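Local coordinates for angiopoietin-related protein 6 (Homo sapiens, PDB 6Y43) that probably acts as a secreted angiopoietin-like growth factor and carries a calcium-binding fibrinogen-like globe domain, at residues D156-G169 against Y172-W184. Sequence-based numbering, arbitrary orientation.
Sequences DSYSGNCALYQRGG and YHACAHSNLNGVW. With CA (calcium ion), chain B; EDO (1,2-ethanediol), chain D.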
loop_
_atom_site.group_PDB
_atom_site.type_symbol
_atom_site.label_atom_id
_atom_site.label_comp_id
_atom_site.label_asym_id
_atom_site.label_seq_id
_atom_site.Cartn_x
_atom_site.Cartn_y
_atom_site.Cartn_z
ATOM N N ASP A 156 -10.462 5.722 14.706
ATOM C CA ASP A 156 -9.095 5.820 15.176
ATOM C C ASP A 156 -9.077 5.978 16.698
ATOM O O ASP A 156 -10.099 5.916 17.397
ATOM C CB ASP A 156 -8.377 6.959 14.452
ATOM C CG ASP A 156 -8.971 8.331 14.742
ATOM O OD1 ASP A 156 -9.314 8.627 15.916
ATOM O OD2 ASP A 156 -9.042 9.150 13.800
ATOM N N SER A 157 -7.874 6.161 17.221
ATOM C CA SER A 157 -7.661 6.285 18.659
ATOM C C SER A 157 -7.350 7.716 19.070
ATOM O O SER A 157 -6.786 7.947 20.138
ATOM C CB SER A 157 -6.542 5.339 19.089
ATOM O OG SER A 157 -6.947 3.988 18.896
ATOM N N TYR A 158 -7.744 8.677 18.239
ATOM C CA TYR A 158 -7.512 10.094 18.431
ATOM C C TYR A 158 -8.795 10.798 18.859
ATOM O O TYR A 158 -9.896 10.404 18.507
ATOM C CB TYR A 158 -6.988 10.717 17.140
ATOM C CG TYR A 158 -6.619 12.175 17.228
ATOM C CD1 TYR A 158 -5.817 12.657 18.252
ATOM C CD2 TYR A 158 -7.071 13.065 16.265
ATOM C CE1 TYR A 158 -5.471 14.002 18.317
ATOM C CE2 TYR A 158 -6.719 14.395 16.301
ATOM C CZ TYR A 158 -5.934 14.867 17.348
ATOM O OH TYR A 158 -5.608 16.200 17.379
ATOM N N SER A 159 -8.631 11.844 19.665
ATOM C CA SER A 159 -9.765 12.629 20.147
ATOM C C SER A 159 -10.542 13.231 19.005
ATOM O O SER A 159 -11.746 13.421 19.102
ATOM C CB SER A 159 -9.310 13.776 21.074
ATOM O OG SER A 159 -8.219 13.469 21.891
ATOM N N GLY A 160 -9.860 13.580 17.947
ATOM C CA GLY A 160 -10.482 14.104 16.754
ATOM C C GLY A 160 -10.456 13.132 15.641
ATOM O O GLY A 160 -10.343 11.932 15.872
ATOM N N ASN A 161 -10.567 13.602 14.452
ATOM C CA ASN A 161 -10.755 12.781 13.250
ATOM C C ASN A 161 -9.461 12.803 12.434
ATOM O O ASN A 161 -9.214 13.729 11.654
ATOM C CB ASN A 161 -11.940 13.310 12.438
ATOM C CG ASN A 161 -12.301 12.397 11.272
ATOM O OD1 ASN A 161 -11.457 11.676 10.716
ATOM N ND2 ASN A 161 -13.545 12.464 10.857
ATOM N N CYS A 162 -8.642 11.758 12.589
ATOM C CA CYS A 162 -7.337 11.766 11.932
ATOM C C CYS A 162 -7.455 11.946 10.421
ATOM O O CYS A 162 -6.695 12.715 9.817
ATOM C CB CYS A 162 -6.580 10.476 12.227
ATOM S SG CYS A 162 -6.065 10.306 13.915
ATOM N N ALA A 163 -8.403 11.245 9.793
ATOM C CA ALA A 163 -8.550 11.311 8.340
ATOM C C ALA A 163 -8.902 12.717 7.867
ATOM O O ALA A 163 -8.520 13.125 6.762
ATOM C CB ALA A 163 -9.637 10.330 7.903
ATOM N N LEU A 164 -9.688 13.447 8.663
ATOM C CA LEU A 164 -10.055 14.818 8.319
ATOM C C LEU A 164 -8.822 15.695 8.195
ATOM O O LEU A 164 -8.759 16.580 7.330
ATOM C CB LEU A 164 -10.988 15.384 9.392
ATOM C CG LEU A 164 -11.498 16.820 9.249
ATOM C CD1 LEU A 164 -12.392 16.948 8.042
ATOM C CD2 LEU A 164 -12.242 17.226 10.517
ATOM N N TYR A 165 -7.841 15.478 9.064
ATOM C CA TYR A 165 -6.653 16.317 9.055
ATOM C C TYR A 165 -5.541 15.748 8.189
ATOM O O TYR A 165 -4.809 16.521 7.565
ATOM C CB TYR A 165 -6.120 16.509 10.475
ATOM C CG TYR A 165 -7.147 17.061 11.447
ATOM C CD1 TYR A 165 -7.646 18.343 11.308
ATOM C CD2 TYR A 165 -7.611 16.284 12.485
ATOM C CE1 TYR A 165 -8.591 18.843 12.200
ATOM C CE2 TYR A 165 -8.557 16.772 13.384
ATOM C CZ TYR A 165 -9.041 18.047 13.228
ATOM O OH TYR A 165 -9.979 18.520 14.121
ATOM N N GLN A 166 -5.366 14.423 8.155
ATOM C CA GLN A 166 -4.252 13.845 7.403
ATOM C C GLN A 166 -4.661 13.334 6.033
ATOM O O GLN A 166 -3.781 13.028 5.225
ATOM C CB GLN A 166 -3.607 12.732 8.213
ATOM C CG GLN A 166 -3.019 13.262 9.503
ATOM C CD GLN A 166 -2.006 12.331 10.074
ATOM O OE1 GLN A 166 -0.813 12.609 10.078
ATOM N NE2 GLN A 166 -2.480 11.201 10.574
ATOM N N ARG A 167 -5.967 13.284 5.741
ATOM C CA ARG A 167 -6.574 13.258 4.409
ATOM C C ARG A 167 -6.497 11.914 3.700
ATOM O O ARG A 167 -6.837 11.845 2.530
ATOM C CB ARG A 167 -5.970 14.328 3.489
ATOM C CG ARG A 167 -5.798 15.703 4.107
ATOM C CD ARG A 167 -7.102 16.300 4.592
ATOM N NE ARG A 167 -8.004 16.565 3.487
ATOM C CZ ARG A 167 -9.187 17.163 3.596
ATOM N NH1 ARG A 167 -9.635 17.562 4.783
ATOM N NH2 ARG A 167 -9.930 17.351 2.508
ATOM N N GLY A 168 -6.105 10.832 4.373
ATOM C CA GLY A 168 -6.098 9.521 3.766
ATOM C C GLY A 168 -7.203 8.648 4.326
ATOM O O GLY A 168 -7.915 8.982 5.266
ATOM N N GLY A 169 -7.381 7.487 3.657
ATOM C CA GLY A 169 -7.946 6.325 4.315
ATOM C C GLY A 169 -6.780 5.527 4.873
ATOM O O GLY A 169 -5.793 5.288 4.175
ATOM N N TYR A 172 -5.498 4.585 11.017
ATOM C CA TYR A 172 -5.025 5.651 11.890
ATOM C C TYR A 172 -5.062 5.228 13.357
ATOM O O TYR A 172 -5.974 4.527 13.814
ATOM C CB TYR A 172 -5.841 6.940 11.675
ATOM C CG TYR A 172 -5.542 7.674 10.362
ATOM C CD1 TYR A 172 -4.284 8.204 10.095
ATOM C CD2 TYR A 172 -6.533 7.855 9.406
ATOM C CE1 TYR A 172 -4.021 8.856 8.909
ATOM C CE2 TYR A 172 -6.276 8.511 8.226
ATOM C CZ TYR A 172 -5.005 9.041 7.988
ATOM O OH TYR A 172 -4.757 9.698 6.787
ATOM N N HIS A 173 -4.039 5.700 14.093
ATOM C CA HIS A 173 -3.880 5.496 15.523
ATOM C C HIS A 173 -4.161 6.829 16.164
ATOM O O HIS A 173 -5.340 7.239 16.261
ATOM C CB HIS A 173 -2.465 4.964 15.805
ATOM C CG HIS A 173 -2.244 4.514 17.218
ATOM N ND1 HIS A 173 -1.382 3.488 17.534
ATOM C CD2 HIS A 173 -2.749 4.958 18.394
ATOM C CE1 HIS A 173 -1.377 3.307 18.848
ATOM N NE2 HIS A 173 -2.196 4.191 19.392
ATOM N N ALA A 174 -3.147 7.602 16.566
ATOM C CA ALA A 174 -3.353 8.923 17.165
ATOM C C ALA A 174 -2.187 9.883 16.900
ATOM O O ALA A 174 -1.530 10.370 17.828
ATOM C CB ALA A 174 -3.583 8.776 18.670
ATOM N N CYS A 175 -1.907 10.223 15.625
ATOM C CA CYS A 175 -2.665 9.742 14.471
ATOM C C CYS A 175 -1.878 8.772 13.615
ATOM O O CYS A 175 -2.417 7.750 13.152
ATOM C CB CYS A 175 -3.091 10.890 13.560
ATOM S SG CYS A 175 -4.578 11.715 14.165
ATOM N N ALA A 176 -0.601 9.092 13.357
ATOM C CA ALA A 176 0.135 8.224 12.450
ATOM C C ALA A 176 1.646 8.400 12.499
ATOM O O ALA A 176 2.174 9.517 12.554
ATOM C CB ALA A 176 -0.316 8.424 10.993
ATOM N N HIS A 177 2.313 7.263 12.387
ATOM C CA HIS A 177 3.721 7.220 12.027
ATOM C C HIS A 177 3.932 7.194 10.515
ATOM O O HIS A 177 5.019 7.539 10.054
ATOM C CB HIS A 177 4.371 6.006 12.680
ATOM C CG HIS A 177 4.569 6.166 14.156
ATOM N ND1 HIS A 177 5.214 5.230 14.927
ATOM C CD2 HIS A 177 4.158 7.139 15.007
ATOM C CE1 HIS A 177 5.225 5.634 16.187
ATOM N NE2 HIS A 177 4.596 6.794 16.258
ATOM N N SER A 178 2.932 6.780 9.740
ATOM C CA SER A 178 3.016 6.778 8.288
ATOM C C SER A 178 1.675 7.225 7.732
ATOM O O SER A 178 0.637 6.992 8.347
ATOM C CB SER A 178 3.383 5.396 7.751
ATOM O OG SER A 178 2.604 4.363 8.291
ATOM N N ASN A 179 1.693 7.892 6.577
ATOM C CA ASN A 179 0.464 8.449 6.025
ATOM C C ASN A 179 0.524 8.338 4.508
ATOM O O ASN A 179 0.383 9.314 3.782
ATOM C CB ASN A 179 0.285 9.898 6.470
ATOM C CG ASN A 179 -1.076 10.471 6.131
ATOM O OD1 ASN A 179 -2.098 9.811 6.303
ATOM N ND2 ASN A 179 -1.091 11.723 5.663
ATOM N N LEU A 180 0.697 7.111 4.026
ATOM C CA LEU A 180 1.003 6.950 2.610
ATOM C C LEU A 180 -0.185 7.258 1.718
ATOM O O LEU A 180 0.016 7.492 0.523
ATOM C CB LEU A 180 1.521 5.547 2.317
ATOM C CG LEU A 180 2.813 5.158 3.053
ATOM C CD1 LEU A 180 3.282 3.813 2.574
ATOM C CD2 LEU A 180 3.895 6.227 2.909
ATOM N N ASN A 181 -1.408 7.298 2.256
ATOM C CA ASN A 181 -2.568 7.691 1.471
ATOM C C ASN A 181 -2.922 9.167 1.638
ATOM O O ASN A 181 -4.030 9.574 1.288
ATOM C CB ASN A 181 -3.766 6.808 1.806
ATOM C CG ASN A 181 -3.616 5.406 1.269
ATOM O OD1 ASN A 181 -2.821 5.150 0.350
ATOM N ND2 ASN A 181 -4.390 4.489 1.815
ATOM N N GLY A 182 -1.988 9.971 2.138
ATOM C CA GLY A 182 -2.230 11.372 2.388
ATOM C C GLY A 182 -2.083 12.212 1.143
ATOM O O GLY A 182 -2.238 11.747 0.011
ATOM N N VAL A 183 -1.831 13.489 1.373
ATOM C CA VAL A 183 -1.728 14.457 0.292
ATOM C C VAL A 183 -0.348 14.353 -0.344
ATOM O O VAL A 183 0.661 14.563 0.329
ATOM C CB VAL A 183 -1.958 15.879 0.813
ATOM C CG1 VAL A 183 -1.888 16.855 -0.360
ATOM C CG2 VAL A 183 -3.263 15.987 1.556
ATOM N N TRP A 184 -0.302 14.041 -1.640
ATOM C CA TRP A 184 0.948 14.086 -2.402
ATOM C C TRP A 184 1.235 15.540 -2.759
ATOM O O TRP A 184 0.521 16.147 -3.566
ATOM C CB TRP A 184 0.858 13.215 -3.653
ATOM C CG TRP A 184 2.175 13.057 -4.392
ATOM C CD1 TRP A 184 3.126 12.105 -4.180
ATOM C CD2 TRP A 184 2.673 13.892 -5.435
ATOM N NE1 TRP A 184 4.184 12.290 -5.033
ATOM C CE2 TRP A 184 3.939 13.386 -5.812
ATOM C CE3 TRP A 184 2.178 15.020 -6.086
ATOM C CZ2 TRP A 184 4.708 13.958 -6.841
ATOM C CZ3 TRP A 184 2.944 15.596 -7.092
ATOM C CH2 TRP A 184 4.197 15.073 -7.448
HETATM CA CA CA B . -11.172 9.872 16.442
HETATM C C1 EDO D . -10.567 9.928 3.266
HETATM O O1 EDO D . -10.619 9.564 4.650
HETATM C C2 EDO D . -11.863 10.651 2.889
HETATM O O2 EDO D . -12.962 9.744 3.087
HETATM O O HOH W 1 -11.740 7.961 17.785
HETATM O O HOH W 2 -12.911 10.994 17.728
HETATM O O HOH W 3 -5.196 12.133 0.375
#
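The ring of Y172 lies in a hollow walled by C162, A163 and Q166 of helix 162-166 and by G168 just after it. C162 CB is the bump on one ring face, 4.0 Å from the centroid and 28° off the normal; A163 CA and CB approach CE2, and G168 O lies in plane at the edge. With CG beside its backbone N (chi1 -73°), Y172 sends its hydroxyl to the helix end, where OH accepts from G168 N (3.0 Å) and donates to N179 OD1 in that amide's carbonyl plane. N179 ND2 gives a nearly straight bond (173°) to Q166 O, at 3.0 Å; the two bonds together help set the rotation of its amide. N181 ND2 reaches G169 O at 2.9 Å, and V183 CG2 packs alongside R167 CG.

At the other end, the C162-C175 disulfide wedges between two tyrosines: C175 SG approaches the Y158 ring obliquely, 4.0 Å from its centroid. D156 OD1 binds calcium at 2.3 Å and accepts from Y158 N in an Asx turn; OD2 takes C162 N. The carbonyl oxygens of Y158 and G160, D154 and two waters also bind the ion. The carboxylate thus orders the calcium loop internally, while the disulfide and the S157 N to H173 O bond tie it to 172-184, consistent with calcium stabilising the local fold.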